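Local coordinates for uncharacterized protein YqbN (Bacillus subtilis, PDB 3KLU), which is uncharacterized but probably acts as a phage-type tail assembly chaperone resembling XkdN, at residues D22-I30 / V41-I49; R53-T63 / E75-I85. All coordinates share one frame; numbering follows the deposited sequence.

Interaction 1: residues D22-I30 / V41-I49; sequences DAEEVEVPI and VVPFIFKAI
V28 and I30 pack against the F46 and F44 rings on one face of an antiparallel pair of strands, 26-28 and 44-46, whose axes run at 148° and approach to 4.6 Å. Four backbone hydrogen bonds define the pairing: V26 and F46 exchange N-H and C=O both ways, as do V28 and F44, and the bond from F46 N to V26 O is almost straight. E27 and I45 form the non-hydrogen-bonded pair between them.

The tight part lies on the V28 and F46 face. I30 stands over the F44 ring, its CB 4.0 Å from the ring centroid and only 9° off the normal, a CH-pi contact. With CG1 anti to the carbonyl carbon (chi1 -74°), I30 also brings CG1 to the edge of the F46 ring, 3.8 Å from F46 CZ. V28 crosses F46 at about a right angle, V28 CB lying 3.8 Å from F46 CE1. W126 meets both rings, and helix 120-133 flanks this face.

The face of E27 and I45 is the more solvent-exposed one, though its carbon contacts are of similar length: the E27 chain lies alongside I45, E27 CG 3.8 Å from I45 CG1, and its carboxylate end lies near P43 CG. Beyond the strand, a bond from A48 N to E24 OE2 is doubtful, because the E24 carboxylate is poorly ordered and strained against K47. The D22 OD1 to K47 NZ salt bridge is long, 3.7 Å.

The chemistry thus implies a pairing fixed by backbone bonds and aromatic packing, while the charged outer side chains are at least partly exposed and, for D22 and E24, poorly ordered, so their contribution is less certain.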
# COMPACT_ATOMS: atom_id res chain seq x y z
N ASP A 22 -16.63 3.81 -4.65
CA ASP A 22 -15.36 3.17 -4.72
C ASP A 22 -14.43 3.52 -3.60
O ASP A 22 -14.64 4.48 -2.86
CB ASP A 22 -14.69 3.45 -6.06
CG ASP A 22 -13.80 2.29 -6.49
OD1 ASP A 22 -12.63 2.19 -6.03
OD2 ASP A 22 -14.29 1.46 -7.29
N ALA A 23 -13.39 2.70 -3.50
CA ALA A 23 -12.35 2.82 -2.50
C ALA A 23 -11.66 4.18 -2.46
O ALA A 23 -11.33 4.79 -3.48
CB ALA A 23 -11.31 1.72 -2.68
N GLU A 24 -11.45 4.61 -1.24
CA GLU A 24 -10.80 5.85 -0.88
C GLU A 24 -9.74 6.52 -1.75
O GLU A 24 -9.90 6.81 -2.93
CB GLU A 24 -10.17 5.63 0.48
CG GLU A 24 -9.94 4.14 0.86
CD GLU A 24 -9.01 3.40 -0.09
OE1 GLU A 24 -8.37 4.08 -0.91
OE2 GLU A 24 -8.92 2.15 -0.02
N GLU A 25 -8.66 6.75 -1.03
CA GLU A 25 -7.41 7.40 -1.38
C GLU A 25 -7.33 8.20 -0.09
O GLU A 25 -7.80 9.32 0.02
CB GLU A 25 -7.51 8.30 -2.60
CG GLU A 25 -6.94 7.63 -3.84
CD GLU A 25 -5.96 8.52 -4.60
OE1 GLU A 25 -5.66 9.64 -4.12
OE2 GLU A 25 -5.49 8.10 -5.68
N VAL A 26 -6.80 7.52 0.92
CA VAL A 26 -6.65 8.01 2.28
C VAL A 26 -5.24 8.54 2.55
O VAL A 26 -4.25 7.82 2.34
CB VAL A 26 -6.96 6.85 3.22
CG1 VAL A 26 -6.68 7.21 4.65
CG2 VAL A 26 -8.40 6.43 3.04
N GLU A 27 -5.13 9.79 3.00
CA GLU A 27 -3.83 10.38 3.31
C GLU A 27 -3.51 10.09 4.76
O GLU A 27 -4.35 10.27 5.63
CB GLU A 27 -3.86 11.88 3.14
CG GLU A 27 -3.53 12.40 1.78
CD GLU A 27 -3.51 13.92 1.80
OE1 GLU A 27 -3.10 14.54 0.79
OE2 GLU A 27 -3.90 14.49 2.85
N VAL A 28 -2.27 9.69 5.02
CA VAL A 28 -1.84 9.33 6.36
C VAL A 28 -0.40 9.77 6.55
O VAL A 28 0.48 9.38 5.76
CB VAL A 28 -1.84 7.80 6.58
CG1 VAL A 28 -1.45 7.49 7.99
CG2 VAL A 28 -3.20 7.20 6.23
N PRO A 29 -0.13 10.57 7.59
CA PRO A 29 1.24 11.03 7.85
C PRO A 29 2.05 9.93 8.55
O PRO A 29 2.20 9.92 9.75
CB PRO A 29 1.02 12.26 8.71
CG PRO A 29 -0.16 11.85 9.54
CD PRO A 29 -1.08 11.12 8.56
N ILE A 30 2.57 9.01 7.76
CA ILE A 30 3.35 7.89 8.29
C ILE A 30 4.64 8.30 8.99
O ILE A 30 5.13 7.56 9.84
CB ILE A 30 3.67 6.91 7.14
CG1 ILE A 30 2.40 6.12 6.78
CG2 ILE A 30 4.82 5.97 7.53
CD1 ILE A 30 1.93 5.19 7.85
N VAL A 41 4.56 18.24 6.81
CA VAL A 41 4.66 16.81 6.62
C VAL A 41 4.00 16.41 5.29
O VAL A 41 2.97 16.96 4.89
CB VAL A 41 3.96 16.03 7.75
CG1 VAL A 41 4.12 14.55 7.50
CG2 VAL A 41 4.54 16.42 9.09
N VAL A 42 4.62 15.46 4.62
CA VAL A 42 4.12 14.95 3.36
C VAL A 42 3.48 13.62 3.71
O VAL A 42 4.18 12.63 3.92
CB VAL A 42 5.27 14.72 2.40
CG1 VAL A 42 4.76 14.12 1.13
CG2 VAL A 42 6.01 16.07 2.14
N PRO A 43 2.14 13.57 3.81
CA PRO A 43 1.49 12.30 4.16
C PRO A 43 1.53 11.27 3.04
O PRO A 43 1.66 11.61 1.86
CB PRO A 43 0.05 12.71 4.49
CG PRO A 43 -0.18 13.87 3.56
CD PRO A 43 1.12 14.64 3.62
N PHE A 44 1.45 10.00 3.42
CA PHE A 44 1.41 8.94 2.44
C PHE A 44 -0.04 8.86 1.97
O PHE A 44 -0.95 9.13 2.76
CB PHE A 44 1.75 7.62 3.09
CG PHE A 44 3.20 7.31 3.11
CD1 PHE A 44 4.12 8.31 3.32
CD2 PHE A 44 3.63 6.02 2.99
CE1 PHE A 44 5.50 8.00 3.41
CE2 PHE A 44 4.99 5.68 3.08
CZ PHE A 44 5.93 6.67 3.29
N ILE A 45 -0.23 8.49 0.71
CA ILE A 45 -1.56 8.30 0.16
C ILE A 45 -1.74 6.81 -0.11
O ILE A 45 -0.96 6.19 -0.89
CB ILE A 45 -1.74 9.03 -1.14
CG1 ILE A 45 -1.58 10.51 -0.90
CG2 ILE A 45 -3.14 8.75 -1.71
CD1 ILE A 45 -1.67 11.31 -2.19
N PHE A 46 -2.74 6.23 0.57
CA PHE A 46 -3.08 4.82 0.45
C PHE A 46 -4.39 4.68 -0.31
O PHE A 46 -5.20 5.63 -0.37
CB PHE A 46 -3.26 4.17 1.82
CG PHE A 46 -1.99 4.14 2.68
CD1 PHE A 46 -1.55 5.29 3.35
CD2 PHE A 46 -1.30 2.95 2.87
CE1 PHE A 46 -0.45 5.23 4.22
CE2 PHE A 46 -0.20 2.88 3.74
CZ PHE A 46 0.23 4.00 4.41
N LYS A 47 -4.57 3.51 -0.91
CA LYS A 47 -5.78 3.18 -1.66
C LYS A 47 -5.78 1.68 -1.82
O LYS A 47 -4.92 1.13 -2.49
CB LYS A 47 -5.78 3.82 -3.04
CG LYS A 47 -7.06 3.55 -3.81
CD LYS A 47 -6.88 3.96 -5.28
CE LYS A 47 -8.21 4.16 -5.94
NZ LYS A 47 -8.97 2.91 -5.74
N ALA A 48 -6.74 1.02 -1.18
CA ALA A 48 -6.90 -0.43 -1.24
C ALA A 48 -6.78 -1.01 -2.66
O ALA A 48 -7.21 -0.41 -3.66
CB ALA A 48 -8.25 -0.85 -0.64
N ILE A 49 -6.18 -2.19 -2.75
CA ILE A 49 -6.07 -2.82 -4.04
C ILE A 49 -7.28 -3.78 -4.13
O ILE A 49 -8.11 -3.80 -3.23
CB ILE A 49 -4.72 -3.55 -4.17
CG1 ILE A 49 -4.57 -4.58 -3.05
CG2 ILE A 49 -3.60 -2.53 -4.08
CD1 ILE A 49 -3.43 -5.55 -3.25

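Interaction 2: residues R53-T63 / E75-I85; sequences RIDELEKENTT and ELDSQRFYARI
Helices 53-60 and 78-85 run antiparallel at 149° with axes 9.3 Å apart, and beyond their facing ends the backbones meet in a single bridge between T62 and L76. There D77 N donates to N61 O at 2.6 Å, nearly in line with the carbonyl bond. D77 then N-caps the second helix, its OD1 accepting from R80 N.

F81 is the aromatic wedge between the helices. With CG anti to its backbone N (chi1 170°), the ring reaches the first helix, where E58 CG lies over one face, while I85 CD1 of its own helix lies over the other. At the ring edge stand I54 O and L57 CB, the latter 3.8 Å from F81 CE1. L57 CD1 continues the apolar seam to I85 CG1 at 4.1 Å.

R84 supplies the polar side. Its guanidinium lies under L57 CD2, which sits 3.4 Å above its plane, and turns its edge to E60. R84 NH2 donates to E60 OE2 at 2.6 Å, in the guanidinium plane and with an angle of 164°; the second bond, from NH1 to the same oxygen, is weak. The carboxylate and guanidinium are nearly coplanar.

N61 turns its amide back onto its own helix: ND2 gives an almost straight bond to L57 O, 2.9 Å long, which orients the amide. N61 ND2 and R84 NH1 come within 3.1 Å as two donors, without a hydrogen bond. R80 passes N61 with its aliphatic part and carries its charge on to D108.

The chemistry implies an apolar helix seam bordered by the R84-E60 ion pair, whose bonds converge on a single carboxylate oxygen, with a backbone junction and the D77 cap at one end.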
# COMPACT_ATOMS: atom_id res chain seq x y z
N ARG A 53 -6.39 -9.01 -6.87
CA ARG A 53 -4.96 -8.73 -6.81
C ARG A 53 -4.28 -9.28 -5.58
O ARG A 53 -3.11 -9.69 -5.63
CB ARG A 53 -4.71 -7.23 -6.91
CG ARG A 53 -3.24 -6.88 -6.92
CD ARG A 53 -2.46 -7.71 -7.99
NE ARG A 53 -1.04 -7.34 -7.96
CZ ARG A 53 -0.05 -8.00 -8.56
NH1 ARG A 53 -0.27 -9.11 -9.27
NH2 ARG A 53 1.19 -7.53 -8.45
N ILE A 54 -5.00 -9.28 -4.46
CA ILE A 54 -4.45 -9.79 -3.22
C ILE A 54 -4.28 -11.30 -3.41
O ILE A 54 -3.42 -11.95 -2.80
CB ILE A 54 -5.41 -9.45 -2.06
CG1 ILE A 54 -5.41 -7.92 -1.83
CG2 ILE A 54 -4.98 -10.15 -0.81
CD1 ILE A 54 -6.63 -7.36 -1.08
N ASP A 55 -5.12 -11.86 -4.29
CA ASP A 55 -5.04 -13.28 -4.56
C ASP A 55 -3.79 -13.60 -5.35
O ASP A 55 -3.05 -14.49 -4.98
CB ASP A 55 -6.27 -13.75 -5.32
CG ASP A 55 -7.46 -13.94 -4.41
OD1 ASP A 55 -7.25 -14.33 -3.23
OD2 ASP A 55 -8.60 -13.72 -4.87
N GLU A 56 -3.54 -12.89 -6.44
CA GLU A 56 -2.33 -13.20 -7.19
C GLU A 56 -1.11 -12.99 -6.30
O GLU A 56 -0.09 -13.65 -6.48
CB GLU A 56 -2.16 -12.32 -8.41
CG GLU A 56 -3.40 -11.76 -9.00
CD GLU A 56 -3.02 -10.84 -10.12
OE1 GLU A 56 -3.74 -9.85 -10.40
OE2 GLU A 56 -1.98 -11.11 -10.75
N LEU A 57 -1.18 -12.06 -5.36
CA LEU A 57 -0.02 -11.85 -4.51
C LEU A 57 0.19 -13.03 -3.58
O LEU A 57 1.33 -13.42 -3.31
CB LEU A 57 -0.14 -10.56 -3.68
CG LEU A 57 0.09 -9.33 -4.56
CD1 LEU A 57 -0.26 -8.04 -3.81
CD2 LEU A 57 1.56 -9.35 -5.04
N GLU A 58 -0.90 -13.60 -3.09
CA GLU A 58 -0.75 -14.72 -2.17
C GLU A 58 -0.09 -15.86 -2.91
O GLU A 58 0.88 -16.44 -2.44
CB GLU A 58 -2.08 -15.18 -1.63
CG GLU A 58 -1.90 -15.95 -0.35
CD GLU A 58 -3.07 -16.85 -0.05
OE1 GLU A 58 -4.23 -16.39 -0.17
OE2 GLU A 58 -2.82 -18.02 0.32
N LYS A 59 -0.66 -16.18 -4.08
CA LYS A 59 -0.15 -17.23 -4.95
C LYS A 59 1.35 -16.99 -5.17
O LYS A 59 2.18 -17.86 -4.92
CB LYS A 59 -0.91 -17.16 -6.27
CG LYS A 59 -0.19 -17.73 -7.47
CD LYS A 59 -1.05 -17.52 -8.72
CE LYS A 59 -0.28 -17.82 -10.01
NZ LYS A 59 0.86 -16.88 -10.26
N GLU A 60 1.65 -15.78 -5.61
CA GLU A 60 3.00 -15.30 -5.88
C GLU A 60 3.97 -15.49 -4.69
O GLU A 60 5.18 -15.55 -4.90
CB GLU A 60 2.90 -13.82 -6.23
CG GLU A 60 3.96 -13.26 -7.15
CD GLU A 60 3.44 -12.04 -7.90
OE1 GLU A 60 2.52 -12.22 -8.73
OE2 GLU A 60 3.94 -10.92 -7.67
N ASN A 61 3.45 -15.57 -3.47
CA ASN A 61 4.31 -15.73 -2.29
C ASN A 61 4.07 -17.00 -1.50
O ASN A 61 4.30 -17.06 -0.29
CB ASN A 61 4.19 -14.52 -1.38
CG ASN A 61 4.81 -13.29 -2.00
OD1 ASN A 61 5.98 -13.00 -1.79
ND2 ASN A 61 4.03 -12.57 -2.81
N THR A 62 3.60 -18.03 -2.20
CA THR A 62 3.35 -19.32 -1.59
C THR A 62 4.12 -20.39 -2.35
O THR A 62 4.36 -20.28 -3.55
CB THR A 62 1.85 -19.65 -1.60
OG1 THR A 62 1.18 -18.78 -2.51
CG2 THR A 62 1.26 -19.49 -0.23
N THR A 63 4.50 -21.44 -1.62
CA THR A 63 5.25 -22.55 -2.18
C THR A 63 5.27 -23.71 -1.19
O THR A 63 4.29 -23.94 -0.48
CB THR A 63 6.71 -22.14 -2.52
OG1 THR A 63 7.19 -21.22 -1.53
CG2 THR A 63 6.79 -21.49 -3.90
N GLU A 75 3.19 -23.37 1.59
CA GLU A 75 4.19 -22.53 2.22
C GLU A 75 4.18 -21.07 1.72
O GLU A 75 4.65 -20.78 0.62
CB GLU A 75 5.57 -23.14 2.02
CG GLU A 75 6.71 -22.31 2.57
CD GLU A 75 6.34 -21.60 3.85
OE1 GLU A 75 5.67 -22.22 4.72
OE2 GLU A 75 6.72 -20.42 4.00
N LEU A 76 3.66 -20.17 2.55
CA LEU A 76 3.57 -18.75 2.20
C LEU A 76 4.49 -17.80 2.96
O LEU A 76 4.53 -17.81 4.19
CB LEU A 76 2.13 -18.24 2.41
CG LEU A 76 1.91 -16.72 2.33
CD1 LEU A 76 1.49 -16.31 0.90
CD2 LEU A 76 0.83 -16.32 3.32
N ASP A 77 5.20 -16.97 2.20
CA ASP A 77 6.08 -15.96 2.75
C ASP A 77 5.17 -14.78 3.12
O ASP A 77 4.96 -13.89 2.30
CB ASP A 77 7.07 -15.51 1.68
CG ASP A 77 8.17 -14.63 2.24
OD1 ASP A 77 7.96 -13.92 3.25
OD2 ASP A 77 9.26 -14.63 1.64
N SER A 78 4.64 -14.78 4.33
CA SER A 78 3.73 -13.73 4.76
C SER A 78 4.37 -12.37 4.75
O SER A 78 3.83 -11.41 4.22
CB SER A 78 3.22 -14.01 6.19
OG SER A 78 2.86 -15.36 6.36
N GLN A 79 5.52 -12.30 5.39
CA GLN A 79 6.30 -11.09 5.51
C GLN A 79 6.34 -10.37 4.17
O GLN A 79 6.00 -9.19 4.04
CB GLN A 79 7.73 -11.46 5.92
CG GLN A 79 8.50 -10.39 6.69
CD GLN A 79 8.21 -10.43 8.18
OE1 GLN A 79 7.06 -10.29 8.62
NE2 GLN A 79 9.26 -10.63 8.98
N ARG A 80 6.76 -11.13 3.17
CA ARG A 80 6.91 -10.67 1.82
C ARG A 80 5.57 -10.34 1.19
O ARG A 80 5.42 -9.34 0.49
CB ARG A 80 7.59 -11.75 1.04
CG ARG A 80 7.90 -11.37 -0.33
CD ARG A 80 9.09 -10.49 -0.34
NE ARG A 80 9.31 -9.99 -1.68
CZ ARG A 80 10.24 -9.10 -2.00
NH1 ARG A 80 11.03 -8.62 -1.05
NH2 ARG A 80 10.34 -8.68 -3.25
N PHE A 81 4.61 -11.21 1.43
CA PHE A 81 3.24 -11.08 0.93
C PHE A 81 2.64 -9.76 1.39
O PHE A 81 2.16 -8.97 0.58
CB PHE A 81 2.42 -12.26 1.48
CG PHE A 81 0.95 -12.15 1.27
CD1 PHE A 81 0.43 -11.90 0.01
CD2 PHE A 81 0.07 -12.36 2.33
CE1 PHE A 81 -0.94 -11.87 -0.20
CE2 PHE A 81 -1.31 -12.33 2.14
CZ PHE A 81 -1.82 -12.09 0.86
N TYR A 82 2.69 -9.50 2.69
CA TYR A 82 2.13 -8.28 3.22
C TYR A 82 2.86 -7.03 2.74
O TYR A 82 2.24 -6.00 2.46
CB TYR A 82 2.12 -8.34 4.75
CG TYR A 82 1.21 -9.42 5.24
CD1 TYR A 82 -0.02 -9.62 4.62
CD2 TYR A 82 1.54 -10.24 6.32
CE1 TYR A 82 -0.90 -10.60 5.05
CE2 TYR A 82 0.66 -11.24 6.77
CZ TYR A 82 -0.57 -11.41 6.11
OH TYR A 82 -1.49 -12.36 6.49
N ALA A 83 4.17 -7.14 2.63
CA ALA A 83 4.97 -6.02 2.20
C ALA A 83 4.56 -5.65 0.77
O ALA A 83 4.37 -4.47 0.45
CB ALA A 83 6.48 -6.37 2.26
N ARG A 84 4.42 -6.67 -0.08
CA ARG A 84 4.04 -6.41 -1.45
C ARG A 84 2.66 -5.74 -1.45
O ARG A 84 2.42 -4.83 -2.22
CB ARG A 84 3.97 -7.71 -2.25
CG ARG A 84 5.10 -8.69 -2.04
CD ARG A 84 6.24 -8.52 -3.01
NE ARG A 84 5.80 -8.30 -4.39
CZ ARG A 84 5.27 -9.21 -5.19
NH1 ARG A 84 5.08 -10.46 -4.77
NH2 ARG A 84 4.93 -8.88 -6.43
N ILE A 85 1.75 -6.17 -0.57
CA ILE A 85 0.42 -5.56 -0.53
C ILE A 85 0.53 -4.06 -0.21
O ILE A 85 -0.14 -3.19 -0.87
CB ILE A 85 -0.48 -6.22 0.57
CG1 ILE A 85 -0.74 -7.69 0.24
CG2 ILE A 85 -1.78 -5.45 0.68
CD1 ILE A 85 -1.60 -8.44 1.30

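In the fold
Interactions 1 and 2 follow one another along the chain, strand 44-46 leading into helix 51-60, and their centres lie about 22 Å apart. I49, at the end of 41-49, joins them: its CD1 packs 3.4 Å from I54 CG1 and 4.1 Å from L57 CD1, and it also approaches I85 CG2. Helix 78-89 then leads to strand 90-92, which pairs with 44-46 on the side away from 26-28, so the helical hairpin of interaction 2 is inserted in sequence between neighbouring strands of one antiparallel sheet. Helix 120-133 flanks interaction 1 and also touches helix 78-89, at Y82 and A83. The bound manganese is about 11 Å from the V41 side chain, too far to be coordinated by it.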